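Local coordinates for protein mRNA export factor GLE1 (Saccharomyces cerevisiae, PDB 6B4E) that serves as a nuclear pore component in mRNA export, binding inositol hexakisphosphate and activating an enzyme, with this chain being its C-terminal, GLE1-like helical part, at residues 177-188 with 230-241; 220-231 with 257-265. All coordinates share one frame; numbering follows the deposited sequence. Where two conformers were deposited one is given.

Contact 1 (177-188 with 230-241); sequences GGILSLFAIITR and ILGSWWDAAAVQ
Arg188 grips the carbonyl oxygen of Ala237 side-on: NE donates to Ala237 O at 2.9 Å, a fairly straight bond running nearly along the C=O axis, and NH2 adds a longer bond at 3.2 Å, both within the guanidinium plane. The bend of the arginine chain at chi2 (73°) curls the group back over the last turn of 230-241, where the amide of Gln241 stacks on one face, the planes 15° apart. At the other end Ser181 OG donates to Gly177 O, and a water donates to both Ser181 OG and Ser233 O. Gly177 O lies 3.4 Å from Ser233 CB; lacking a side chain, Gly177 lets Ser233 sit close, as a CB there would clash with Ser233 OG.

Between these polar ends the packing is apolar. Ala184 CB meets Trp234 CD1 at 3.5 Å and Ala237 CB at 3.8 Å; the small Ala184-Ala237 pair is consistent with near-parallel axes (11°) approaching to 8.1 Å. Leu180 puts CD2 at the edge of the indole and CD1 against Ile230 CD1 (3.8 Å). Trp234 NE1 is hydrogen-bonded to Ser208 of helix 206-216. Helices 79-103 and 108-121 pack against segment 177-188, helix 271-284 against segment 230-241.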
loop_
_atom_site.group_PDB
_atom_site.type_symbol
_atom_site.label_atom_id
_atom_site.label_comp_id
_atom_site.label_asym_id
_atom_site.label_seq_id
_atom_site.Cartn_x
_atom_site.Cartn_y
_atom_site.Cartn_z
ATOM N N GLY A 177 -2.826 -1.002 -8.685
ATOM C CA GLY A 177 -4.053 -1.144 -7.918
ATOM C C GLY A 177 -4.008 -2.342 -6.995
ATOM O O GLY A 177 -4.445 -2.269 -5.840
ATOM N N GLY A 178 -3.418 -3.442 -7.468
ATOM C CA GLY A 178 -3.312 -4.626 -6.635
ATOM C C GLY A 178 -2.407 -4.397 -5.439
ATOM O O GLY A 178 -2.741 -4.772 -4.309
ATOM N N ILE A 179 -1.250 -3.763 -5.664
ATOM C CA ILE A 179 -0.348 -3.479 -4.545
ATOM C C ILE A 179 -1.019 -2.557 -3.542
ATOM O O ILE A 179 -0.999 -2.801 -2.327
ATOM C CB ILE A 179 0.970 -2.866 -5.045
ATOM C CG1 ILE A 179 1.690 -3.825 -5.964
ATOM C CG2 ILE A 179 1.862 -2.535 -3.839
ATOM C CD1 ILE A 179 2.882 -3.194 -6.669
ATOM N N LEU A 180 -1.612 -1.475 -4.023
ATOM C CA LEU A 180 -2.217 -0.548 -3.081
ATOM C C LEU A 180 -3.395 -1.175 -2.346
ATOM O O LEU A 180 -3.587 -0.888 -1.160
ATOM C CB LEU A 180 -2.632 0.737 -3.785
ATOM C CG LEU A 180 -2.508 1.851 -2.759
ATOM C CD1 LEU A 180 -1.672 2.985 -3.245
ATOM C CD2 LEU A 180 -3.873 2.297 -2.408
ATOM N N SER A 181 -4.164 -2.044 -3.020
ATOM C CA SER A 181 -5.229 -2.827 -2.389
ATOM C C SER A 181 -4.731 -3.537 -1.146
ATOM O O SER A 181 -5.388 -3.546 -0.100
ATOM C CB SER A 181 -5.748 -3.896 -3.351
ATOM O OG SER A 181 -6.708 -3.399 -4.240
ATOM N N LEU A 182 -3.593 -4.202 -1.274
ATOM C CA LEU A 182 -3.038 -4.919 -0.142
ATOM C C LEU A 182 -2.661 -3.963 0.983
ATOM O O LEU A 182 -2.971 -4.214 2.153
ATOM C CB LEU A 182 -1.825 -5.724 -0.587
ATOM C CG LEU A 182 -1.090 -6.417 0.562
ATOM C CD1 LEU A 182 -1.964 -7.493 1.195
ATOM C CD2 LEU A 182 0.261 -7.002 0.116
ATOM N N PHE A 183 -1.982 -2.865 0.654
ATOM C CA PHE A 183 -1.580 -1.921 1.694
ATOM C C PHE A 183 -2.803 -1.297 2.349
ATOM O O PHE A 183 -2.860 -1.155 3.575
ATOM C CB PHE A 183 -0.676 -0.844 1.099
ATOM C CG PHE A 183 -0.126 0.128 2.118
ATOM C CD1 PHE A 183 0.833 -0.274 3.019
ATOM C CD2 PHE A 183 -0.567 1.442 2.148
ATOM C CE1 PHE A 183 1.344 0.621 3.950
ATOM C CE2 PHE A 183 -0.060 2.338 3.066
ATOM C CZ PHE A 183 0.896 1.924 3.970
ATOM N N ALA A 184 -3.801 -0.954 1.544
ATOM C CA ALA A 184 -5.038 -0.399 2.070
ATOM C C ALA A 184 -5.651 -1.305 3.131
ATOM O O ALA A 184 -6.004 -0.843 4.225
ATOM C CB ALA A 184 -6.020 -0.158 0.927
ATOM N N ILE A 185 -5.821 -2.590 2.802
ATOM C CA ILE A 185 -6.314 -3.584 3.759
ATOM C C ILE A 185 -5.524 -3.504 5.058
ATOM O O ILE A 185 -6.093 -3.459 6.157
ATOM C CB ILE A 185 -6.223 -5.000 3.152
ATOM C CG1 ILE A 185 -7.280 -5.204 2.053
ATOM C CG2 ILE A 185 -6.325 -6.090 4.234
ATOM C CD1 ILE A 185 -8.721 -5.280 2.535
ATOM N N ILE A 186 -4.194 -3.561 4.952
ATOM C CA ILE A 186 -3.366 -3.592 6.150
ATOM C C ILE A 186 -3.646 -2.378 7.032
ATOM O O ILE A 186 -3.703 -2.493 8.264
ATOM C CB ILE A 186 -1.878 -3.699 5.760
ATOM C CG1 ILE A 186 -1.604 -5.087 5.157
ATOM C CG2 ILE A 186 -0.978 -3.450 6.973
ATOM C CD1 ILE A 186 -0.223 -5.281 4.569
ATOM N N THR A 187 -3.826 -1.196 6.432
ATOM C CA THR A 187 -4.014 -0.011 7.259
ATOM C C THR A 187 -5.335 -0.028 8.015
ATOM O O THR A 187 -5.439 0.653 9.040
ATOM C CB THR A 187 -3.933 1.297 6.453
ATOM O OG1 THR A 187 -5.043 1.423 5.554
ATOM C CG2 THR A 187 -2.602 1.434 5.694
ATOM N N ARG A 188 -6.332 -0.793 7.561
ATOM C CA ARG A 188 -7.640 -0.784 8.207
ATOM C C ARG A 188 -7.934 -2.064 8.986
ATOM O O ARG A 188 -8.993 -2.170 9.617
ATOM C CB ARG A 188 -8.745 -0.490 7.173
ATOM C CG ARG A 188 -8.969 -1.505 6.047
ATOM C CD ARG A 188 -9.635 -2.785 6.501
ATOM N NE ARG A 188 -10.367 -3.375 5.376
ATOM C CZ ARG A 188 -11.144 -4.449 5.444
ATOM N NH1 ARG A 188 -11.296 -5.098 6.581
ATOM N NH2 ARG A 188 -11.767 -4.876 4.338
ATOM N N ILE A 230 -5.635 3.654 -8.206
ATOM C CA ILE A 230 -5.256 3.188 -6.879
ATOM C C ILE A 230 -6.243 3.703 -5.838
ATOM O O ILE A 230 -6.482 3.031 -4.829
ATOM C CB ILE A 230 -3.802 3.561 -6.532
ATOM C CG1 ILE A 230 -3.605 5.070 -6.437
ATOM C CG2 ILE A 230 -2.836 2.934 -7.555
ATOM C CD1 ILE A 230 -3.806 5.617 -5.021
ATOM N N LEU A 231 -6.841 4.884 -6.055
ATOM C CA LEU A 231 -7.850 5.373 -5.117
ATOM C C LEU A 231 -9.097 4.498 -5.142
ATOM O O LEU A 231 -9.738 4.287 -4.107
ATOM C CB LEU A 231 -8.212 6.833 -5.426
ATOM C CG LEU A 231 -7.171 7.900 -5.050
ATOM C CD1 LEU A 231 -7.595 9.282 -5.524
ATOM C CD2 LEU A 231 -6.935 7.908 -3.557
ATOM N N GLY A 232 -9.465 3.984 -6.311
ATOM C CA GLY A 232 -10.601 3.075 -6.378
ATOM C C GLY A 232 -10.289 1.725 -5.766
ATOM O O GLY A 232 -11.124 1.142 -5.069
ATOM N N SER A 233 -9.077 1.202 -6.013
ATOM C CA SER A 233 -8.665 -0.013 -5.330
ATOM C C SER A 233 -8.648 0.195 -3.823
ATOM O O SER A 233 -9.062 -0.691 -3.056
ATOM C CB SER A 233 -7.275 -0.432 -5.807
ATOM O OG SER A 233 -7.328 -0.736 -7.183
ATOM N N TRP A 234 -8.103 1.338 -3.381
ATOM C CA TRP A 234 -8.110 1.693 -1.968
ATOM C C TRP A 234 -9.531 1.710 -1.419
ATOM O O TRP A 234 -9.809 1.144 -0.354
ATOM C CB TRP A 234 -7.450 3.060 -1.766
ATOM C CG TRP A 234 -7.590 3.520 -0.350
ATOM C CD1 TRP A 234 -6.734 3.271 0.682
ATOM C CD2 TRP A 234 -8.683 4.262 0.204
ATOM N NE1 TRP A 234 -7.225 3.812 1.840
ATOM C CE2 TRP A 234 -8.417 4.422 1.579
ATOM C CE3 TRP A 234 -9.856 4.803 -0.326
ATOM C CZ2 TRP A 234 -9.272 5.113 2.423
ATOM C CZ3 TRP A 234 -10.712 5.488 0.523
ATOM C CH2 TRP A 234 -10.419 5.617 1.869
ATOM N N TRP A 235 -10.442 2.367 -2.139
ATOM C CA TRP A 235 -11.827 2.522 -1.695
ATOM C C TRP A 235 -12.500 1.175 -1.463
ATOM O O TRP A 235 -13.098 0.944 -0.405
ATOM C CB TRP A 235 -12.584 3.328 -2.744
ATOM C CG TRP A 235 -13.982 3.808 -2.420
ATOM C CD1 TRP A 235 -15.088 3.052 -2.158
ATOM C CD2 TRP A 235 -14.410 5.166 -2.402
ATOM N NE1 TRP A 235 -16.190 3.869 -1.974
ATOM C CE2 TRP A 235 -15.788 5.176 -2.112
ATOM C CE3 TRP A 235 -13.750 6.384 -2.591
ATOM C CZ2 TRP A 235 -16.525 6.355 -2.035
ATOM C CZ3 TRP A 235 -14.482 7.555 -2.498
ATOM C CH2 TRP A 235 -15.853 7.534 -2.223
ATOM N N ASP A 236 -12.407 0.276 -2.444
ATOM C CA ASP A 236 -13.011 -1.046 -2.319
ATOM C C ASP A 236 -12.450 -1.809 -1.129
ATOM O O ASP A 236 -13.150 -2.647 -0.547
ATOM C CB ASP A 236 -12.793 -1.862 -3.602
ATOM C CG ASP A 236 -13.729 -1.468 -4.734
ATOM O OD1 ASP A 236 -13.291 -1.547 -5.896
ATOM O OD2 ASP A 236 -14.893 -1.125 -4.477
ATOM N N ALA A 237 -11.184 -1.560 -0.774
ATOM C CA ALA A 237 -10.521 -2.243 0.326
ATOM C C ALA A 237 -10.750 -1.615 1.700
ATOM O O ALA A 237 -10.657 -2.330 2.706
ATOM C CB ALA A 237 -9.005 -2.275 0.091
ATOM N N ALA A 238 -11.011 -0.293 1.787
ATOM C CA ALA A 238 -10.897 0.376 3.081
ATOM C C ALA A 238 -11.856 1.536 3.308
ATOM O O ALA A 238 -11.848 2.083 4.412
ATOM C CB ALA A 238 -9.455 0.873 3.265
ATOM N N ALA A 239 -12.700 1.926 2.345
ATOM C CA ALA A 239 -13.514 3.131 2.559
ATOM C C ALA A 239 -14.448 2.987 3.761
ATOM O O ALA A 239 -14.620 3.936 4.542
ATOM C CB ALA A 239 -14.307 3.477 1.303
ATOM N N VAL A 240 -15.067 1.821 3.928
ATOM C CA VAL A 240 -15.964 1.611 5.067
ATOM C C VAL A 240 -15.245 1.904 6.380
ATOM O O VAL A 240 -15.770 2.585 7.272
ATOM C CB VAL A 240 -16.513 0.173 5.039
ATOM C CG1 VAL A 240 -17.095 -0.215 6.399
ATOM C CG2 VAL A 240 -17.540 0.060 3.922
ATOM N N GLN A 241 -14.036 1.370 6.525
ATOM C CA GLN A 241 -13.303 1.509 7.770
ATOM C C GLN A 241 -12.702 2.900 7.928
ATOM O O GLN A 241 -12.511 3.366 9.057
ATOM C CB GLN A 241 -12.209 0.448 7.844
ATOM C CG GLN A 241 -12.729 -0.961 7.948
ATOM C CD GLN A 241 -13.211 -1.520 6.618
ATOM O OE1 GLN A 241 -12.782 -1.092 5.537
ATOM N NE2 GLN A 241 -14.093 -2.510 6.693
HETATM O O HOH W 1 -9.406 -3.256 -4.172
HETATM O O HOH W 2 -8.156 -3.436 -7.341
HETATM O O HOH W 3 -13.257 -4.162 1.854
#

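Contact 2 (220-231 with 257-265); sequences LNLITNTHFVIL and IGEELTSRM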
loop_
_atom_site.group_PDB
_atom_site.type_symbol
_atom_site.label_atom_id
_atom_site.label_comp_id
_atom_site.label_asym_id
_atom_site.label_seq_id
_atom_site.Cartn_x
_atom_site.Cartn_y
_atom_site.Cartn_z
ATOM N N LEU A 220 -1.968 19.279 -10.184
ATOM C CA LEU A 220 -2.881 18.513 -11.021
ATOM C C LEU A 220 -2.227 18.100 -12.329
ATOM O O LEU A 220 -2.603 17.076 -12.904
ATOM C CB LEU A 220 -4.158 19.308 -11.287
ATOM C CG LEU A 220 -5.029 19.540 -10.048
ATOM C CD1 LEU A 220 -6.280 20.306 -10.420
ATOM C CD2 LEU A 220 -5.380 18.222 -9.339
ATOM N N ASN A 221 -1.233 18.857 -12.796
ATOM C CA ASN A 221 -0.516 18.477 -14.008
ATOM C C ASN A 221 0.236 17.163 -13.862
ATOM O O ASN A 221 0.699 16.617 -14.877
ATOM C CB ASN A 221 0.460 19.587 -14.394
ATOM C CG ASN A 221 1.380 19.953 -13.258
ATOM O OD1 ASN A 221 0.938 20.525 -12.250
ATOM N ND2 ASN A 221 2.657 19.625 -13.394
ATOM N N LEU A 222 0.367 16.633 -12.641
ATOM C CA LEU A 222 1.026 15.348 -12.412
ATOM C C LEU A 222 0.059 14.202 -12.167
ATOM O O LEU A 222 0.503 13.052 -12.064
ATOM C CB LEU A 222 1.972 15.444 -11.214
ATOM C CG LEU A 222 3.109 16.457 -11.383
ATOM C CD1 LEU A 222 3.933 16.436 -10.135
ATOM C CD2 LEU A 222 3.970 16.156 -12.614
ATOM N N ILE A 223 -1.237 14.482 -12.065
ATOM C CA ILE A 223 -2.239 13.450 -11.846
ATOM C C ILE A 223 -2.466 12.700 -13.148
ATOM O O ILE A 223 -2.604 13.300 -14.216
ATOM C CB ILE A 223 -3.540 14.088 -11.325
ATOM C CG1 ILE A 223 -3.302 14.733 -9.954
ATOM C CG2 ILE A 223 -4.673 13.071 -11.238
ATOM C CD1 ILE A 223 -2.939 13.762 -8.849
ATOM N N THR A 224 -2.506 11.378 -13.060
ATOM C CA THR A 224 -2.732 10.514 -14.205
ATOM C C THR A 224 -3.834 9.533 -13.849
ATOM O O THR A 224 -4.357 9.532 -12.728
ATOM C CB THR A 224 -1.453 9.773 -14.602
ATOM O OG1 THR A 224 -1.115 8.834 -13.576
ATOM C CG2 THR A 224 -0.316 10.757 -14.791
ATOM N N ASN A 225 -4.202 8.695 -14.822
ATOM C CA ASN A 225 -5.252 7.720 -14.560
ATOM C C ASN A 225 -4.916 6.850 -13.360
ATOM O O ASN A 225 -5.822 6.435 -12.623
ATOM C CB ASN A 225 -5.481 6.847 -15.789
ATOM C CG ASN A 225 -6.563 5.808 -15.570
ATOM O OD1 ASN A 225 -7.708 6.135 -15.252
ATOM N ND2 ASN A 225 -6.213 4.549 -15.763
ATOM N N THR A 226 -3.621 6.570 -13.147
ATOM C CA THR A 226 -3.212 5.629 -12.105
ATOM C C THR A 226 -3.597 6.122 -10.717
ATOM O O THR A 226 -3.922 5.319 -9.836
ATOM C CB THR A 226 -1.703 5.391 -12.164
ATOM O OG1 THR A 226 -1.276 5.224 -13.533
ATOM C CG2 THR A 226 -1.343 4.165 -11.372
ATOM N N HIS A 227 -3.531 7.431 -10.483
ATOM C CA HIS A 227 -3.973 7.949 -9.189
ATOM C C HIS A 227 -5.417 7.558 -8.918
ATOM O O HIS A 227 -5.778 7.192 -7.789
ATOM C CB HIS A 227 -3.835 9.464 -9.143
ATOM C CG HIS A 227 -2.419 9.933 -9.156
ATOM N ND1 HIS A 227 -1.735 10.194 -10.326
ATOM C CD2 HIS A 227 -1.549 10.170 -8.148
ATOM C CE1 HIS A 227 -0.508 10.587 -10.035
ATOM N NE2 HIS A 227 -0.371 10.587 -8.721
ATOM N N PHE A 228 -6.259 7.636 -9.939
ATOM C CA PHE A 228 -7.655 7.292 -9.757
ATOM C C PHE A 228 -7.827 5.796 -9.590
ATOM O O PHE A 228 -8.673 5.349 -8.807
ATOM C CB PHE A 228 -8.486 7.800 -10.936
ATOM C CG PHE A 228 -8.588 9.307 -11.002
ATOM C CD1 PHE A 228 -9.452 9.996 -10.175
ATOM C CD2 PHE A 228 -7.804 10.028 -11.882
ATOM C CE1 PHE A 228 -9.540 11.370 -10.229
ATOM C CE2 PHE A 228 -7.894 11.404 -11.947
ATOM C CZ PHE A 228 -8.770 12.074 -11.117
ATOM N N VAL A 229 -7.042 5.011 -10.333
ATOM C CA VAL A 229 -7.084 3.564 -10.183
ATOM C C VAL A 229 -6.752 3.164 -8.749
ATOM O O VAL A 229 -7.474 2.374 -8.138
ATOM C CB VAL A 229 -6.136 2.887 -11.192
ATOM C CG1 VAL A 229 -6.056 1.384 -10.920
ATOM C CG2 VAL A 229 -6.634 3.114 -12.601
ATOM N N ILE A 230 -5.635 3.654 -8.206
ATOM C CA ILE A 230 -5.256 3.188 -6.879
ATOM C C ILE A 230 -6.243 3.703 -5.838
ATOM O O ILE A 230 -6.482 3.031 -4.829
ATOM C CB ILE A 230 -3.802 3.561 -6.532
ATOM C CG1 ILE A 230 -3.605 5.070 -6.437
ATOM C CG2 ILE A 230 -2.836 2.934 -7.555
ATOM C CD1 ILE A 230 -3.806 5.617 -5.021
ATOM N N LEU A 231 -6.841 4.884 -6.055
ATOM C CA LEU A 231 -7.850 5.373 -5.117
ATOM C C LEU A 231 -9.097 4.498 -5.142
ATOM O O LEU A 231 -9.738 4.287 -4.107
ATOM C CB LEU A 231 -8.212 6.833 -5.426
ATOM C CG LEU A 231 -7.171 7.900 -5.050
ATOM C CD1 LEU A 231 -7.595 9.282 -5.524
ATOM C CD2 LEU A 231 -6.935 7.908 -3.557
ATOM N N ILE A 257 -11.969 13.478 -3.213
ATOM C CA ILE A 257 -11.407 12.619 -4.268
ATOM C C ILE A 257 -12.478 12.207 -5.272
ATOM O O ILE A 257 -12.217 12.132 -6.479
ATOM C CB ILE A 257 -10.677 11.375 -3.700
ATOM C CG1 ILE A 257 -11.566 10.454 -2.837
ATOM C CG2 ILE A 257 -9.458 11.799 -2.950
ATOM C CD1 ILE A 257 -10.925 9.076 -2.587
ATOM N N GLY A 258 -13.686 11.891 -4.802
ATOM C CA GLY A 258 -14.671 11.292 -5.686
ATOM C C GLY A 258 -15.436 12.280 -6.537
ATOM O O GLY A 258 -15.845 11.946 -7.656
ATOM N N GLU A 259 -15.662 13.495 -6.029
ATOM C CA GLU A 259 -16.361 14.541 -6.773
ATOM C C GLU A 259 -15.385 15.559 -7.350
ATOM O O GLU A 259 -15.328 15.754 -8.568
ATOM C CB GLU A 259 -17.381 15.254 -5.875
ATOM C CG GLU A 259 -18.058 16.450 -6.535
ATOM C CD GLU A 259 -18.817 16.069 -7.809
ATOM O OE1 GLU A 259 -18.696 16.784 -8.823
ATOM O OE2 GLU A 259 -19.542 15.049 -7.792
ATOM N N GLU A 260 -14.593 16.205 -6.489
ATOM C CA GLU A 260 -13.791 17.340 -6.939
ATOM C C GLU A 260 -12.626 16.902 -7.817
ATOM O O GLU A 260 -12.407 17.463 -8.892
ATOM C CB GLU A 260 -13.293 18.139 -5.730
ATOM C CG GLU A 260 -12.560 19.428 -6.081
ATOM C CD GLU A 260 -13.436 20.435 -6.833
ATOM O OE1 GLU A 260 -12.879 21.402 -7.399
ATOM O OE2 GLU A 260 -14.677 20.265 -6.860
ATOM N N LEU A 261 -11.849 15.917 -7.373
ATOM C CA LEU A 261 -10.692 15.495 -8.156
ATOM C C LEU A 261 -11.117 14.920 -9.506
ATOM O O LEU A 261 -10.523 15.243 -10.541
ATOM C CB LEU A 261 -9.877 14.488 -7.346
ATOM C CG LEU A 261 -8.532 14.066 -7.936
ATOM C CD1 LEU A 261 -7.594 15.252 -8.103
ATOM C CD2 LEU A 261 -7.905 13.017 -7.048
ATOM N N THR A 262 -12.156 14.085 -9.526
ATOM C CA THR A 262 -12.636 13.547 -10.799
ATOM C C THR A 262 -13.186 14.657 -11.695
ATOM O O THR A 262 -12.978 14.637 -12.916
ATOM C CB THR A 262 -13.708 12.480 -10.563
ATOM O OG1 THR A 262 -14.800 13.051 -9.836
ATOM C CG2 THR A 262 -13.168 11.327 -9.779
ATOM N N SER A 263 -13.910 15.623 -11.113
ATOM C CA SER A 263 -14.459 16.722 -11.909
ATOM C C SER A 263 -13.350 17.529 -12.566
ATOM O O SER A 263 -13.453 17.913 -13.739
ATOM C CB SER A 263 -15.322 17.648 -11.041
ATOM O OG SER A 263 -16.623 17.139 -10.833
ATOM N N ARG A 264 -12.287 17.819 -11.815
ATOM C CA ARG A 264 -11.226 18.670 -12.330
ATOM C C ARG A 264 -10.465 18.018 -13.474
ATOM O O ARG A 264 -9.869 18.733 -14.285
ATOM C CB ARG A 264 -10.264 19.037 -11.199
ATOM C CG ARG A 264 -10.898 19.909 -10.124
ATOM C CD ARG A 264 -11.118 21.321 -10.608
ATOM N NE ARG A 264 -9.859 21.984 -10.931
ATOM C CZ ARG A 264 -9.108 22.640 -10.052
ATOM N NH1 ARG A 264 -7.983 23.214 -10.448
ATOM N NH2 ARG A 264 -9.476 22.722 -8.782
ATOM N N MET A 265 -10.466 16.681 -13.551
ATOM C CA MET A 265 -9.773 15.938 -14.598
ATOM C C MET A 265 -10.731 15.359 -15.630
ATOM O O MET A 265 -10.341 14.469 -16.386
ATOM C CB MET A 265 -8.944 14.803 -13.992
ATOM C CG MET A 265 -8.021 15.198 -12.839
ATOM S SD MET A 265 -6.836 16.509 -13.260
ATOM C CE MET A 265 -5.870 15.699 -14.500
#
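Leu220, in a short 3-10 turn, lays CD1 over one face of the Arg264 guanidinium, 3.4 Å from NH1 and offset toward its rim, while its CD2 slides past Leu261 CD1 at 3.9 Å. The edge of that guanidinium faces Glu260 OE1 in a long salt bridge. Ile223 comes next, its CB 4.3 Å from Met265 CE; bends at chi2 and chi3 (-57° and -64°) fold the methionine chain so that this methyl also approaches the carbonyl oxygens of Leu220 and Ile223. Thr224, just before the helix, is its N-cap, in a capping box with His227: its N donates to His227 ND1 at 3.1 Å, and its hydroxyl takes a weak bond from Thr226 N. The helical parts of the two segments, 225-231 and 257-264, are the opposite ends of helix 225-264, which bends back on itself so that its first and last turns run antiparallel, 164° apart, in this all-helical GLE1 domain. Their axes come no nearer than 11.7 Å, a width bridged by large side chains.

The end of the Phe228 side chain reaches into this width. Its ring edge meets Met265 CG, 3.6 Å from CZ, and Leu261 O, 3.7 Å from CZ, while Thr262 CG2 approaches CE1 obliquely. An alanine here would remove the ring and is likely to leave Leu261, Thr262 and Met265 without their common apolar partner, opening a gap between the two ends. The Leu231 side chain ends the row, reaching tip to tip toward Ile257, CD1 4.1 Å from Ile257 CG2, and crossing that of Leu261 at about a right angle. Leu212 of helix 206-216 touches both Leu231 and Ile257.

Overall arrangement
Helix 225-264 supplies all or most of three of the four segments, and the centres of the two contacts lie about 16 Å apart. Ile230 and Leu231 belong to both: in contact 1 Ile230 faces helix 169-188, whereas in contact 2 Leu231 turns to the far end of its own helix. The contacts also meet directly, Trp235 CZ3 packing 3.9 Å from Ile257 CD1. Along the chain their segments alternate: 220-231 begins after 177-188 and runs into 230-241. Contact 1 is more central, about 8 Å from the centre of the chain against 19 Å for contact 2, where Glu260, Leu261 and Arg264 also pack against a chain of another protein.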